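Local coordinates for protein dehalogenase-like hydrolase (Ralstonia solanacearum, PDB 3UMB) that probably catalyses the hydrolytic dehalogenation of small (S)-2-haloalkanoic acids to (R)-2-hydroxyalkanoic acids, releasing halide, at residues A[172-185]-A[190-202]. Numbering follows the deposited sequence.
Sequences AAQILFVSSNGWDA and WHGFTTFWINRLG
Strands 175-179 and 194-198 run parallel, their axes 4.4 Å apart at 23°, joined by five alternating backbone bonds from Thr194 N-Ile175 O to Ile198 N-Ser179 O; Phe177 N to Thr194 O is the shortest (2.7 Å). Helix 182-191 connects them as a beta-alpha-beta crossover of the Rossmann-like HAD core. The Phe193 ring takes Ala172 CB over one face, 4.2 Å from its centroid, and Phe177 CG over the opposite face, the rings meeting obliquely with their planes at 41°. Ile175 CB meets the ring edge at Phe193 CD1, 3.8 Å away. On the sheet face of Leu176 and Val178, Leu176 CD1 lies against Thr194 O and CG2, while Val178 CG1 packs 3.7 Å from Ile198 CD1; helix 219-227 covers this side through Leu222 and Met219. At the far end, with CG anti to the backbone N (chi1 178°), the Trp197 indole extends toward the first turn of helix 182-191. Gly182 CA makes a CH-pi contact over one face, 3.8 Å from the centroid of the five-membered ring, and Ala185 CB touches Trp197 CB. Trp197 NE1 donates 3.0 Å to Ser180 O, which lies in the indole plane, while NE1 stands well above the carbonyl plane. Ser180 OG and Arg200 NE both bond Gly13 O. The indole N-H of buried Trp197 thus has a bent, off-lone-pair partner that ties the strand-to-helix turn to the neighbouring strand.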
loop_
_atom_site.group_PDB
_atom_site.type_symbol
_atom_site.label_atom_id
_atom_site.label_comp_id
_atom_site.label_asym_id
_atom_site.label_seq_id
_atom_site.Cartn_x
_atom_site.Cartn_y
_atom_site.Cartn_z
ATOM N N ALA A 172 -19.835 -3.883 -16.104
ATOM C CA ALA A 172 -18.898 -2.802 -15.730
ATOM C C ALA A 172 -18.846 -1.653 -16.769
ATOM O O ALA A 172 -18.855 -0.466 -16.403
ATOM C CB ALA A 172 -17.495 -3.383 -15.534
ATOM N N ALA A 173 -18.795 -2.010 -18.050
ATOM C CA ALA A 173 -18.658 -0.991 -19.118
ATOM C C ALA A 173 -19.769 0.047 -19.100
ATOM O O ALA A 173 -19.572 1.183 -19.556
ATOM C CB ALA A 173 -18.563 -1.626 -20.474
ATOM N N GLN A 174 -20.909 -0.316 -18.534
ATOM C CA GLN A 174 -22.056 0.583 -18.512
ATOM C C GLN A 174 -22.259 1.293 -17.170
ATOM O O GLN A 174 -23.280 1.943 -16.971
ATOM C CB GLN A 174 -23.335 -0.213 -18.867
ATOM C CG GLN A 174 -23.315 -0.804 -20.296
ATOM C CD GLN A 174 -24.460 -1.799 -20.555
ATOM O OE1 GLN A 174 -25.527 -1.738 -19.918
ATOM N NE2 GLN A 174 -24.235 -2.721 -21.507
ATOM N N ILE A 175 -21.325 1.134 -16.239
ATOM C CA ILE A 175 -21.368 1.868 -14.972
ATOM C C ILE A 175 -20.272 2.915 -15.045
ATOM O O ILE A 175 -19.175 2.637 -15.517
ATOM C CB ILE A 175 -21.194 0.926 -13.752
ATOM C CG1 ILE A 175 -22.323 -0.120 -13.744
ATOM C CG2 ILE A 175 -21.197 1.701 -12.431
ATOM C CD1 ILE A 175 -22.333 -1.057 -12.531
ATOM N N LEU A 176 -20.600 4.146 -14.654
ATOM C CA LEU A 176 -19.574 5.165 -14.452
ATOM C C LEU A 176 -19.089 5.070 -13.005
ATOM O O LEU A 176 -19.862 5.217 -12.040
ATOM C CB LEU A 176 -20.059 6.583 -14.755
ATOM C CG LEU A 176 -18.983 7.663 -14.534
ATOM C CD1 LEU A 176 -17.766 7.497 -15.470
ATOM C CD2 LEU A 176 -19.598 9.052 -14.675
ATOM N N PHE A 177 -17.790 4.831 -12.878
ATOM C CA PHE A 177 -17.163 4.669 -11.585
ATOM C C PHE A 177 -16.433 5.955 -11.233
ATOM O O PHE A 177 -15.539 6.396 -11.954
ATOM C CB PHE A 177 -16.191 3.497 -11.622
ATOM C CG PHE A 177 -15.570 3.227 -10.300
ATOM C CD1 PHE A 177 -16.197 2.397 -9.386
ATOM C CD2 PHE A 177 -14.393 3.887 -9.922
ATOM C CE1 PHE A 177 -15.630 2.200 -8.112
ATOM C CE2 PHE A 177 -13.831 3.706 -8.677
ATOM C CZ PHE A 177 -14.425 2.844 -7.760
ATOM N N VAL A 178 -16.798 6.527 -10.097
ATOM C CA VAL A 178 -16.257 7.797 -9.633
ATOM C C VAL A 178 -15.499 7.637 -8.325
ATOM O O VAL A 178 -16.030 7.106 -7.350
ATOM C CB VAL A 178 -17.395 8.812 -9.404
ATOM C CG1 VAL A 178 -16.826 10.164 -8.907
ATOM C CG2 VAL A 178 -18.206 8.977 -10.701
ATOM N N SER A 179 -14.239 8.068 -8.333
ATOM C CA SER A 179 -13.376 8.077 -7.112
ATOM C C SER A 179 -12.496 9.309 -7.020
ATOM O O SER A 179 -12.127 9.869 -8.024
ATOM C CB SER A 179 -12.430 6.880 -7.103
ATOM O OG SER A 179 -11.856 6.789 -5.792
ATOM N N SER A 180 -12.177 9.716 -5.801
ATOM C CA SER A 180 -11.121 10.694 -5.577
ATOM C C SER A 180 -9.710 10.156 -5.581
ATOM O O SER A 180 -8.742 10.914 -5.644
ATOM C CB SER A 180 -11.303 11.324 -4.230
ATOM O OG SER A 180 -12.204 12.356 -4.438
ATOM N N ASN A 181 -9.574 8.858 -5.461
ATOM C CA ASN A 181 -8.270 8.297 -5.243
ATOM C C ASN A 181 -7.812 7.823 -6.608
ATOM O O ASN A 181 -8.474 7.007 -7.270
ATOM C CB ASN A 181 -8.365 7.192 -4.219
ATOM C CG ASN A 181 -8.705 7.711 -2.839
ATOM O OD1 ASN A 181 -8.135 8.676 -2.407
ATOM N ND2 ASN A 181 -9.612 7.052 -2.142
ATOM N N GLY A 182 -6.716 8.396 -7.069
ATOM C CA GLY A 182 -6.154 8.015 -8.364
ATOM C C GLY A 182 -5.955 6.523 -8.509
ATOM O O GLY A 182 -6.265 5.963 -9.560
ATOM N N TRP A 183 -5.472 5.864 -7.458
ATOM C CA TRP A 183 -5.219 4.423 -7.548
ATOM C C TRP A 183 -6.530 3.680 -7.838
ATOM O O TRP A 183 -6.565 2.707 -8.581
ATOM C CB TRP A 183 -4.518 3.880 -6.292
ATOM C CG TRP A 183 -5.232 4.128 -4.975
ATOM C CD1 TRP A 183 -4.991 5.160 -4.110
ATOM C CD2 TRP A 183 -6.280 3.345 -4.383
ATOM N NE1 TRP A 183 -5.876 5.105 -3.048
ATOM C CE2 TRP A 183 -6.645 3.978 -3.175
ATOM C CE3 TRP A 183 -6.960 2.186 -4.770
ATOM C CZ2 TRP A 183 -7.636 3.463 -2.314
ATOM C CZ3 TRP A 183 -7.990 1.691 -3.942
ATOM C CH2 TRP A 183 -8.314 2.341 -2.726
ATOM N N ASP A 184 -7.614 4.149 -7.249
ATOM C CA ASP A 184 -8.904 3.505 -7.375
ATOM C C ASP A 184 -9.508 3.782 -8.753
ATOM O O ASP A 184 -10.045 2.862 -9.377
ATOM C CB ASP A 184 -9.807 4.004 -6.253
ATOM C CG ASP A 184 -11.024 3.125 -6.015
ATOM O OD1 ASP A 184 -11.142 1.996 -6.578
ATOM O OD2 ASP A 184 -11.856 3.596 -5.221
ATOM N N ALA A 185 -9.378 5.003 -9.279
ATOM C CA ALA A 185 -9.875 5.266 -10.679
ATOM C C ALA A 185 -9.182 4.313 -11.613
ATOM O O ALA A 185 -9.799 3.736 -12.524
ATOM C CB ALA A 185 -9.643 6.716 -11.136
ATOM N N TRP A 190 -9.120 -0.817 -14.978
ATOM C CA TRP A 190 -8.640 -2.185 -15.245
ATOM C C TRP A 190 -9.824 -3.151 -15.176
ATOM O O TRP A 190 -9.947 -4.044 -15.947
ATOM C CB TRP A 190 -7.591 -2.632 -14.176
ATOM C CG TRP A 190 -6.159 -2.188 -14.380
ATOM C CD1 TRP A 190 -5.542 -1.865 -15.565
ATOM C CD2 TRP A 190 -5.138 -2.078 -13.369
ATOM N NE1 TRP A 190 -4.232 -1.513 -15.345
ATOM C CE2 TRP A 190 -3.954 -1.662 -14.011
ATOM C CE3 TRP A 190 -5.122 -2.260 -11.979
ATOM C CZ2 TRP A 190 -2.786 -1.427 -13.315
ATOM C CZ3 TRP A 190 -3.954 -2.021 -11.293
ATOM C CH2 TRP A 190 -2.803 -1.615 -11.960
ATOM N N HIS A 191 -10.698 -2.988 -14.226
ATOM C CA HIS A 191 -11.818 -3.921 -14.126
ATOM C C HIS A 191 -12.801 -3.801 -15.303
ATOM O O HIS A 191 -13.541 -4.724 -15.591
ATOM C CB HIS A 191 -12.541 -3.704 -12.813
ATOM C CG HIS A 191 -13.574 -4.747 -12.494
ATOM N ND1 HIS A 191 -13.242 -6.033 -12.127
ATOM C CD2 HIS A 191 -14.925 -4.686 -12.468
ATOM C CE1 HIS A 191 -14.346 -6.712 -11.869
ATOM N NE2 HIS A 191 -15.382 -5.920 -12.073
ATOM N N GLY A 192 -12.778 -2.663 -15.985
ATOM C CA GLY A 192 -13.604 -2.426 -17.175
ATOM C C GLY A 192 -14.703 -1.366 -17.019
ATOM O O GLY A 192 -15.584 -1.299 -17.872
ATOM N N PHE A 193 -14.697 -0.578 -15.947
ATOM C CA PHE A 193 -15.671 0.526 -15.810
ATOM C C PHE A 193 -15.280 1.698 -16.667
ATOM O O PHE A 193 -14.121 1.868 -17.021
ATOM C CB PHE A 193 -15.754 1.098 -14.395
ATOM C CG PHE A 193 -16.211 0.128 -13.356
ATOM C CD1 PHE A 193 -17.556 -0.001 -13.043
ATOM C CD2 PHE A 193 -15.280 -0.646 -12.649
ATOM C CE1 PHE A 193 -17.979 -0.899 -12.063
ATOM C CE2 PHE A 193 -15.693 -1.513 -11.668
ATOM C CZ PHE A 193 -17.056 -1.641 -11.365
ATOM N N THR A 194 -16.260 2.537 -16.967
ATOM C CA THR A 194 -15.961 3.894 -17.414
ATOM C C THR A 194 -15.691 4.623 -16.124
ATOM O O THR A 194 -16.523 4.605 -15.220
ATOM C CB THR A 194 -17.172 4.605 -18.104
ATOM O OG1 THR A 194 -17.678 3.785 -19.162
ATOM C CG2 THR A 194 -16.742 5.977 -18.656
ATOM N N THR A 195 -14.542 5.266 -16.009
ATOM C CA THR A 195 -14.227 5.893 -14.751
ATOM C C THR A 195 -13.966 7.404 -14.875
ATOM O O THR A 195 -13.409 7.882 -15.861
ATOM C CB THR A 195 -12.986 5.226 -14.134
ATOM O OG1 THR A 195 -11.877 5.516 -14.964
ATOM C CG2 THR A 195 -13.143 3.733 -14.048
ATOM N N PHE A 196 -14.312 8.116 -13.813
ATOM C CA PHE A 196 -14.017 9.510 -13.686
ATOM C C PHE A 196 -13.248 9.726 -12.379
ATOM O O PHE A 196 -13.681 9.279 -11.327
ATOM C CB PHE A 196 -15.328 10.306 -13.636
ATOM C CG PHE A 196 -15.127 11.794 -13.599
ATOM C CD1 PHE A 196 -15.089 12.533 -14.796
ATOM C CD2 PHE A 196 -14.968 12.460 -12.384
ATOM C CE1 PHE A 196 -14.877 13.901 -14.785
ATOM C CE2 PHE A 196 -14.759 13.867 -12.367
ATOM C CZ PHE A 196 -14.720 14.574 -13.578
ATOM N N TRP A 197 -12.151 10.478 -12.441
ATOM C CA TRP A 197 -11.330 10.750 -11.278
ATOM C C TRP A 197 -11.527 12.186 -10.793
ATOM O O TRP A 197 -11.147 13.137 -11.494
ATOM C CB TRP A 197 -9.856 10.499 -11.648
ATOM C CG TRP A 197 -8.871 10.785 -10.548
ATOM C CD1 TRP A 197 -9.061 10.643 -9.204
ATOM C CD2 TRP A 197 -7.513 11.225 -10.713
ATOM N NE1 TRP A 197 -7.902 11.000 -8.508
ATOM C CE2 TRP A 197 -6.945 11.360 -9.422
ATOM C CE3 TRP A 197 -6.722 11.516 -11.827
ATOM C CZ2 TRP A 197 -5.642 11.766 -9.230
ATOM C CZ3 TRP A 197 -5.424 11.938 -11.618
ATOM C CH2 TRP A 197 -4.899 12.036 -10.335
ATOM N N ILE A 198 -12.072 12.339 -9.588
ATOM C CA ILE A 198 -12.163 13.637 -8.947
ATOM C C ILE A 198 -10.836 13.883 -8.270
ATOM O O ILE A 198 -10.611 13.499 -7.148
ATOM C CB ILE A 198 -13.380 13.794 -7.962
ATOM C CG1 ILE A 198 -14.676 13.360 -8.646
ATOM C CG2 ILE A 198 -13.518 15.288 -7.517
ATOM C CD1 ILE A 198 -15.960 13.569 -7.866
ATOM N N ASN A 199 -9.940 14.510 -9.012
ATOM C CA ASN A 199 -8.613 14.822 -8.552
ATOM C C ASN A 199 -8.620 16.168 -7.793
ATOM O O ASN A 199 -8.257 17.223 -8.338
ATOM C CB ASN A 199 -7.673 14.837 -9.784
ATOM C CG ASN A 199 -6.239 15.109 -9.429
ATOM O OD1 ASN A 199 -5.864 15.061 -8.255
ATOM N ND2 ASN A 199 -5.423 15.422 -10.445
ATOM N N ARG A 200 -9.020 16.109 -6.526
ATOM C CA ARG A 200 -9.240 17.321 -5.726
ATOM C C ARG A 200 -7.975 18.129 -5.404
ATOM O O ARG A 200 -8.036 19.342 -5.239
ATOM C CB ARG A 200 -9.949 16.968 -4.408
ATOM C CG ARG A 200 -11.399 16.609 -4.614
ATOM C CD ARG A 200 -12.139 16.501 -3.286
ATOM N NE ARG A 200 -13.478 15.931 -3.447
ATOM C CZ ARG A 200 -14.497 16.549 -4.041
ATOM N NH1 ARG A 200 -14.335 17.779 -4.565
ATOM N NH2 ARG A 200 -15.688 15.938 -4.131
ATOM N N LEU A 201 -6.839 17.451 -5.273
ATOM C CA LEU A 201 -5.614 18.125 -4.893
ATOM C C LEU A 201 -4.726 18.434 -6.105
ATOM O O LEU A 201 -3.628 18.906 -5.948
ATOM C CB LEU A 201 -4.885 17.294 -3.834
ATOM C CG LEU A 201 -5.612 16.931 -2.514
ATOM C CD1 LEU A 201 -4.594 16.325 -1.498
ATOM C CD2 LEU A 201 -6.358 18.121 -1.891
ATOM N N GLY A 202 -5.222 18.192 -7.311
ATOM C CA GLY A 202 -4.481 18.501 -8.536
ATOM C C GLY A 202 -3.195 17.709 -8.725
ATOM O O GLY A 202 -2.224 18.224 -9.216
HETATM O O HOH W 1 -8.430 13.841 -4.852
#